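Local atomic coordinates of MS5a (Brassica napus, PDB entry 6L77), a protein that is of unconfirmed molecular function but is linked to meiosis and apparently enhances papain through its cystatin-like folds instead of following the canonical cystatin role. Residues 10-15 with 156-161; 137-142 with 178-183; 141-146 with 161-166. All blocks are in the same frame, centred on the assembly; numbering follows the deposited sequence.

Contact 1: residues 10-15 with 156-161; sequences CPLVVK and HNMSDL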
# COMPACT_ATOMS: atom_id res chain seq x y z
N CYS A 10 12.71 -15.32 -2.50
CA CYS A 10 11.99 -14.62 -1.45
C CYS A 10 10.48 -14.68 -1.70
O CYS A 10 10.04 -14.40 -2.82
CB CYS A 10 12.45 -13.17 -1.39
SG CYS A 10 11.75 -12.25 -0.04
N PRO A 11 9.67 -15.01 -0.69
CA PRO A 11 8.21 -14.98 -0.87
C PRO A 11 7.73 -13.58 -1.23
O PRO A 11 8.24 -12.57 -0.73
CB PRO A 11 7.67 -15.41 0.49
CG PRO A 11 8.80 -16.17 1.13
CD PRO A 11 10.06 -15.52 0.64
N LEU A 12 6.70 -13.53 -2.08
CA LEU A 12 6.21 -12.24 -2.56
C LEU A 12 5.73 -11.36 -1.40
O LEU A 12 5.95 -10.15 -1.42
CB LEU A 12 5.09 -12.45 -3.58
CG LEU A 12 4.45 -11.19 -4.19
CD1 LEU A 12 5.52 -10.24 -4.73
CD2 LEU A 12 3.47 -11.56 -5.29
N VAL A 13 5.11 -11.95 -0.38
CA VAL A 13 4.59 -11.13 0.72
C VAL A 13 5.72 -10.38 1.41
O VAL A 13 5.55 -9.22 1.82
CB VAL A 13 3.76 -11.99 1.71
CG1 VAL A 13 4.62 -13.01 2.44
CG2 VAL A 13 3.05 -11.09 2.72
N VAL A 14 6.89 -11.01 1.52
CA VAL A 14 8.02 -10.35 2.18
C VAL A 14 8.51 -9.19 1.32
O VAL A 14 8.83 -8.11 1.84
CB VAL A 14 9.13 -11.37 2.47
CG1 VAL A 14 10.35 -10.68 3.04
CG2 VAL A 14 8.63 -12.42 3.46
N LYS A 15 8.62 -9.40 0.01
CA LYS A 15 9.02 -8.31 -0.87
C LYS A 15 8.03 -7.16 -0.78
O LYS A 15 8.43 -5.99 -0.71
CB LYS A 15 9.15 -8.81 -2.31
CG LYS A 15 9.56 -7.72 -3.27
CD LYS A 15 9.67 -8.23 -4.69
CE LYS A 15 9.79 -7.08 -5.68
NZ LYS A 15 9.84 -7.60 -7.08
N HIS A 156 1.94 -14.57 -9.44
CA HIS A 156 1.54 -13.22 -9.81
C HIS A 156 2.55 -12.58 -10.75
O HIS A 156 3.76 -12.68 -10.55
CB HIS A 156 1.37 -12.38 -8.55
CG HIS A 156 0.44 -13.00 -7.56
ND1 HIS A 156 0.87 -13.86 -6.57
CD2 HIS A 156 -0.91 -12.93 -7.43
CE1 HIS A 156 -0.17 -14.27 -5.86
NE2 HIS A 156 -1.26 -13.72 -6.36
N ASN A 157 2.04 -11.94 -11.80
CA ASN A 157 2.83 -11.10 -12.70
C ASN A 157 2.23 -9.70 -12.61
O ASN A 157 1.21 -9.42 -13.23
CB ASN A 157 2.81 -11.63 -14.13
CG ASN A 157 3.75 -10.87 -15.05
OD1 ASN A 157 4.33 -9.85 -14.68
ND2 ASN A 157 3.92 -11.38 -16.26
N MSE A 158 2.86 -8.83 -11.82
CA MSE A 158 2.30 -7.51 -11.56
C MSE A 158 2.24 -6.65 -12.81
O MSE A 158 1.52 -5.65 -12.85
CB MSE A 158 3.08 -6.78 -10.46
CG MSE A 158 2.96 -7.40 -9.08
SE MSE A 158 1.13 -7.95 -8.66
CE MSE A 158 1.42 -8.65 -6.85
N SER A 159 3.00 -7.03 -13.84
CA SER A 159 2.94 -6.28 -15.09
C SER A 159 1.67 -6.57 -15.88
O SER A 159 1.42 -5.88 -16.88
CB SER A 159 4.18 -6.57 -15.94
OG SER A 159 4.15 -7.89 -16.45
N ASP A 160 0.87 -7.56 -15.46
CA ASP A 160 -0.44 -7.77 -16.07
C ASP A 160 -1.47 -6.73 -15.64
O ASP A 160 -2.56 -6.70 -16.21
CB ASP A 160 -0.98 -9.16 -15.73
CG ASP A 160 -0.11 -10.28 -16.26
OD1 ASP A 160 0.67 -10.04 -17.21
OD2 ASP A 160 -0.23 -11.42 -15.75
N LEU A 161 -1.15 -5.91 -14.64
CA LEU A 161 -2.11 -4.96 -14.08
C LEU A 161 -1.95 -3.60 -14.73
O LEU A 161 -0.82 -3.14 -14.95
CB LEU A 161 -1.92 -4.84 -12.57
CG LEU A 161 -1.95 -6.15 -11.79
CD1 LEU A 161 -1.84 -5.88 -10.29
CD2 LEU A 161 -3.23 -6.93 -12.13

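Contact 2: residues 137-142 with 178-183; sequences DWIRLY and TVLKSL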
# COMPACT_ATOMS: atom_id res chain seq x y z
N ASP A 137 4.13 6.14 -6.97
CA ASP A 137 3.96 4.70 -7.19
C ASP A 137 3.42 3.96 -5.98
O ASP A 137 3.21 2.75 -6.08
CB ASP A 137 5.28 4.06 -7.66
CG ASP A 137 6.41 4.16 -6.63
OD1 ASP A 137 6.19 4.52 -5.45
OD2 ASP A 137 7.57 3.87 -7.01
N TRP A 138 3.19 4.63 -4.85
CA TRP A 138 2.50 3.94 -3.77
C TRP A 138 1.08 3.55 -4.16
O TRP A 138 0.52 2.61 -3.59
CB TRP A 138 2.48 4.78 -2.49
CG TRP A 138 1.71 6.09 -2.55
CD1 TRP A 138 2.23 7.34 -2.76
CD2 TRP A 138 0.30 6.26 -2.37
NE1 TRP A 138 1.22 8.28 -2.71
CE2 TRP A 138 0.03 7.64 -2.48
CE3 TRP A 138 -0.76 5.38 -2.12
CZ2 TRP A 138 -1.27 8.16 -2.36
CZ3 TRP A 138 -2.04 5.89 -2.01
CH2 TRP A 138 -2.28 7.27 -2.12
N ILE A 139 0.48 4.24 -5.13
CA ILE A 139 -0.83 3.83 -5.62
C ILE A 139 -0.74 2.46 -6.27
O ILE A 139 -1.51 1.55 -5.95
CB ILE A 139 -1.39 4.90 -6.58
CG1 ILE A 139 -1.66 6.19 -5.79
CG2 ILE A 139 -2.64 4.41 -7.30
CD1 ILE A 139 -2.03 7.37 -6.69
N ARG A 140 0.25 2.28 -7.16
CA ARG A 140 0.47 0.96 -7.75
C ARG A 140 0.79 -0.08 -6.69
O ARG A 140 0.31 -1.22 -6.76
CB ARG A 140 1.59 1.00 -8.79
CG ARG A 140 2.03 -0.40 -9.25
CD ARG A 140 2.93 -0.36 -10.47
NE ARG A 140 4.03 0.59 -10.31
CZ ARG A 140 5.18 0.31 -9.72
NH1 ARG A 140 5.39 -0.90 -9.21
NH2 ARG A 140 6.13 1.24 -9.63
N LEU A 141 1.60 0.29 -5.69
CA LEU A 141 1.88 -0.63 -4.59
C LEU A 141 0.61 -1.13 -3.91
O LEU A 141 0.45 -2.33 -3.66
CB LEU A 141 2.79 0.06 -3.56
CG LEU A 141 3.10 -0.76 -2.30
CD1 LEU A 141 3.79 -2.07 -2.67
CD2 LEU A 141 3.97 0.05 -1.37
N TYR A 142 -0.32 -0.21 -3.59
CA TYR A 142 -1.52 -0.65 -2.88
C TYR A 142 -2.37 -1.54 -3.77
O TYR A 142 -2.95 -2.53 -3.29
CB TYR A 142 -2.34 0.54 -2.37
CG TYR A 142 -1.71 1.41 -1.28
CD1 TYR A 142 -0.36 1.28 -0.93
CD2 TYR A 142 -2.47 2.37 -0.62
CE1 TYR A 142 0.20 2.09 0.07
CE2 TYR A 142 -1.92 3.18 0.37
CZ TYR A 142 -0.58 3.04 0.70
OH TYR A 142 -0.04 3.86 1.67
N THR A 178 -0.68 17.53 -1.44
CA THR A 178 -0.63 16.95 -0.10
C THR A 178 -1.22 15.55 -0.09
O THR A 178 -0.69 14.65 0.57
CB THR A 178 -1.38 17.85 0.88
OG1 THR A 178 -0.74 19.13 0.91
CG2 THR A 178 -1.40 17.25 2.28
N VAL A 179 -2.32 15.35 -0.82
CA VAL A 179 -2.94 14.02 -0.85
C VAL A 179 -1.97 12.98 -1.38
O VAL A 179 -1.93 11.84 -0.89
CB VAL A 179 -4.23 14.07 -1.70
CG1 VAL A 179 -4.89 12.72 -1.74
CG2 VAL A 179 -5.20 15.11 -1.12
N LEU A 180 -1.17 13.35 -2.38
CA LEU A 180 -0.28 12.39 -3.04
C LEU A 180 1.07 12.22 -2.35
O LEU A 180 1.66 11.14 -2.43
CB LEU A 180 -0.04 12.83 -4.48
CG LEU A 180 -1.25 12.71 -5.40
CD1 LEU A 180 -1.16 13.69 -6.58
CD2 LEU A 180 -1.34 11.26 -5.88
N LYS A 181 1.59 13.27 -1.69
CA LYS A 181 2.98 13.26 -1.25
C LYS A 181 3.17 13.19 0.27
O LYS A 181 4.28 12.92 0.71
CB LYS A 181 3.71 14.52 -1.77
CG LYS A 181 3.88 14.58 -3.28
CD LYS A 181 4.72 15.80 -3.68
CE LYS A 181 4.59 16.11 -5.17
NZ LYS A 181 5.19 15.06 -6.03
N SER A 182 2.14 13.45 1.07
CA SER A 182 2.30 13.41 2.51
C SER A 182 1.69 12.14 3.08
O SER A 182 0.65 11.67 2.60
CB SER A 182 1.66 14.63 3.18
OG SER A 182 0.27 14.46 3.30
N LEU A 183 2.32 11.60 4.12
CA LEU A 183 1.86 10.36 4.75
C LEU A 183 0.73 10.69 5.73
O LEU A 183 0.92 10.81 6.94
CB LEU A 183 3.02 9.66 5.43
CG LEU A 183 2.69 8.23 5.86
CD1 LEU A 183 2.44 7.41 4.62
CD2 LEU A 183 3.84 7.66 6.69

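Contact 3: residues 141-146 with 161-166; sequences LYMEIS and LKILDV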
# COMPACT_ATOMS: atom_id res chain seq x y z
N LEU A 141 1.60 0.29 -5.69
CA LEU A 141 1.88 -0.63 -4.59
C LEU A 141 0.61 -1.13 -3.91
O LEU A 141 0.45 -2.33 -3.66
CB LEU A 141 2.79 0.06 -3.56
CG LEU A 141 3.10 -0.76 -2.30
CD1 LEU A 141 3.79 -2.07 -2.67
CD2 LEU A 141 3.97 0.05 -1.37
N TYR A 142 -0.32 -0.21 -3.59
CA TYR A 142 -1.52 -0.65 -2.88
C TYR A 142 -2.37 -1.54 -3.77
O TYR A 142 -2.95 -2.53 -3.29
CB TYR A 142 -2.34 0.54 -2.37
CG TYR A 142 -1.71 1.41 -1.28
CD1 TYR A 142 -0.36 1.28 -0.93
CD2 TYR A 142 -2.47 2.37 -0.62
CE1 TYR A 142 0.20 2.09 0.07
CE2 TYR A 142 -1.92 3.18 0.37
CZ TYR A 142 -0.58 3.04 0.70
OH TYR A 142 -0.04 3.86 1.67
N MSE A 143 -2.43 -1.24 -5.06
CA MSE A 143 -3.09 -2.13 -6.02
C MSE A 143 -2.45 -3.53 -6.04
O MSE A 143 -3.14 -4.55 -6.02
CB MSE A 143 -3.06 -1.54 -7.44
CG MSE A 143 -3.55 -2.52 -8.52
SE MSE A 143 -3.27 -1.83 -10.34
CE MSE A 143 -1.31 -1.70 -10.32
N GLU A 144 -1.12 -3.56 -6.09
CA GLU A 144 -0.42 -4.84 -6.15
C GLU A 144 -0.67 -5.68 -4.91
O GLU A 144 -0.88 -6.90 -5.01
CB GLU A 144 1.08 -4.60 -6.37
CG GLU A 144 1.36 -4.11 -7.77
CD GLU A 144 2.83 -3.81 -8.02
OE1 GLU A 144 3.62 -3.83 -7.05
OE2 GLU A 144 3.18 -3.54 -9.19
N ILE A 145 -0.66 -5.06 -3.73
CA ILE A 145 -0.95 -5.81 -2.51
C ILE A 145 -2.39 -6.30 -2.51
O ILE A 145 -2.67 -7.42 -2.08
CB ILE A 145 -0.63 -4.95 -1.27
CG1 ILE A 145 0.86 -4.58 -1.27
CG2 ILE A 145 -0.98 -5.71 0.00
CD1 ILE A 145 1.24 -3.58 -0.21
N SER A 146 -3.32 -5.48 -3.00
CA SER A 146 -4.71 -5.90 -3.10
C SER A 146 -4.86 -7.09 -4.03
O SER A 146 -5.57 -8.06 -3.71
CB SER A 146 -5.58 -4.73 -3.58
OG SER A 146 -5.48 -3.62 -2.71
N LEU A 161 -1.15 -5.91 -14.64
CA LEU A 161 -2.11 -4.96 -14.08
C LEU A 161 -1.95 -3.60 -14.73
O LEU A 161 -0.82 -3.14 -14.95
CB LEU A 161 -1.92 -4.84 -12.57
CG LEU A 161 -1.95 -6.15 -11.79
CD1 LEU A 161 -1.84 -5.88 -10.29
CD2 LEU A 161 -3.23 -6.93 -12.13
N LYS A 162 -3.07 -2.96 -15.04
CA LYS A 162 -3.08 -1.64 -15.67
C LYS A 162 -4.10 -0.76 -14.97
O LYS A 162 -5.30 -1.05 -14.99
CB LYS A 162 -3.41 -1.75 -17.16
CG LYS A 162 -3.58 -0.40 -17.84
CD LYS A 162 -3.94 -0.57 -19.30
CE LYS A 162 -4.11 0.77 -19.97
NZ LYS A 162 -4.65 0.63 -21.35
N ILE A 163 -3.64 0.35 -14.38
CA ILE A 163 -4.54 1.26 -13.68
C ILE A 163 -5.39 2.03 -14.67
O ILE A 163 -4.88 2.60 -15.65
CB ILE A 163 -3.75 2.21 -12.78
CG1 ILE A 163 -2.95 1.44 -11.73
CG2 ILE A 163 -4.70 3.19 -12.11
CD1 ILE A 163 -2.07 2.31 -10.86
N LEU A 164 -6.70 2.08 -14.43
CA LEU A 164 -7.61 2.83 -15.28
C LEU A 164 -8.15 4.09 -14.63
O LEU A 164 -8.40 5.08 -15.33
CB LEU A 164 -8.80 1.96 -15.70
CG LEU A 164 -8.47 0.69 -16.48
CD1 LEU A 164 -9.74 -0.07 -16.79
CD2 LEU A 164 -7.72 1.03 -17.75
N ASP A 165 -8.34 4.09 -13.31
CA ASP A 165 -8.95 5.22 -12.62
C ASP A 165 -8.61 5.12 -11.15
O ASP A 165 -8.51 4.02 -10.60
CB ASP A 165 -10.47 5.23 -12.83
CG ASP A 165 -11.11 6.54 -12.43
OD1 ASP A 165 -10.37 7.52 -12.17
OD2 ASP A 165 -12.36 6.59 -12.37
N VAL A 166 -8.38 6.27 -10.51
CA VAL A 166 -8.03 6.33 -9.10
C VAL A 166 -8.76 7.51 -8.48
O VAL A 166 -8.75 8.60 -9.04
CB VAL A 166 -6.51 6.47 -8.87
CG1 VAL A 166 -6.20 6.60 -7.38
CG2 VAL A 166 -5.75 5.29 -9.45

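Contact 1: residues 10-15 with 156-161
Leu12 and His156 bring the two backbones to their nearest approach, 8.7 Å from CA to CA, where the first turn of helix 12-29 faces the loop that leads into strand 161-170. One methyl carries the whole contact. CG of Leu12 stands anti to the backbone N (chi1 -180°), which carries the branch off the helix start, and CD2 is the methyl that touches, 3.7 Å from ND1 of His156, the imidazole being met obliquely. The same CD2 of Leu12 reaches the terminal methyl of the selenomethionine Met158, tip to tip, with 3.9 Å between CD2 and CE. No hydrogen bond joins the segments; this is a small van der Waals contact near the surface. OD1 of Asn157 accepts from the backbone N of Ser159 at 3.2 Å in an Asx turn, and the hydroxyl OG of Ser159 reaches the same OD1 at 2.6 Å, both donors coming from one face of the amide. NE2 of His156 is tied to the carbonyl of Asp151, and its ring meets Phe148 edge-to-face. Phe148, on helix 138-150, also touches Leu12 and Val13, while Pro11 and Val14 rest on Tyr41 of strand 34-45.

Contact 2: residues 137-142 with 178-183
A helix-to-helix junction in the region of the MS5 family forms where the start of helix 138-150 meets the C-terminal end of helix 176-181, and one indole N-H spans it. NE1 of Trp138 donates to the backbone O of Leu180 over 2.9 Å, nearly straight at 161°, with the acceptor at the ring's edge and in its plane. CG of Trp138 sits between its own backbone N and carbonyl carbon (chi1 65°), a crowded position that aims the indole at the neighbouring helix; CG1 of Ile139 lies over one face of the Trp138 ring, toward the rim, 3.6 Å above the plane. Beside the bond, CD1 of Ile139 meets CD2 of Leu180 at 4.0 Å. A phenylalanine in place of Trp138 would probably leave the Leu180 carbonyl without its indole donor and lose the hydrogen bond across the helix ends. At the helix end, OG and N of Ser182 both bond to O of Thr178, from opposite faces of that carbonyl. Beyond the junction, Trp138 makes a cation-pi contact with Arg210 of strand 201-212 and meets His23 of helix 12-29, while Ile139 rests on Val166 and Val179 on Val168, both of strand 161-170.

Contact 3: residues 141-146 with 161-166
Met143, a selenomethionine on helix 138-150, lays its selenium and terminal methyl over the side chains of Leu161 and Ile163. SE of Met143 comes to 3.6 Å from CG1 of Ile163, and CE of Met143 lies 3.8 Å from that same CG1, the two side chains crossing at a slant. Against Leu161 the fit is different: the chains slide past each other in opposite directions, with CE of Met143 3.9 Å from CB of Leu161 and CG of Met143 4.2 Å from CD1 of Leu161. Met143 is extended as far as the selenium, then bends at chi3 (62°), which turns the methyl so that it touches both strand residues. Glu144 adds only a distant touch, its CG being 4.4 Å from CD1 of Leu161. No hydrogen bond crosses, so the helix is held here by apolar contact. Within the helix, OG of Ser146 bonds to O of Tyr142 at 2.8 Å, sharing that carbonyl with the backbone N of Ser146. On the strand, a classic beta bulge sets Leu164 and Asp165 opposite the single residue Arg191 of strand 186-195. The segments run at 123° to each other, their axes 10.2 Å apart: a helix packed across an antiparallel sheet, as expected of the cystatin-like architecture.

In the fold
Helix 138-150 is shared by contacts 2 and 3, which have Leu141 and Tyr142 in common and centres about 12 Å apart. Contact 1 lies about 13 Å from contact 3 by centres; the two share Leu161 and meet in a touch of Met158 CE on the carbonyl of Glu144. Contacts 1 and 2, with centres about 19 Å apart, do not touch. Along the chain come 10-15, 137-142 overlapping 141-146, 156-161 overlapping 161-166, and finally 178-183. Contact 1 thus brings the first helix, 12-29, back to a loop far along the chain, while contacts 2 and 3 fix helix 138-150 to helix 176-181 and to strand 161-170 of the large antiparallel sheet.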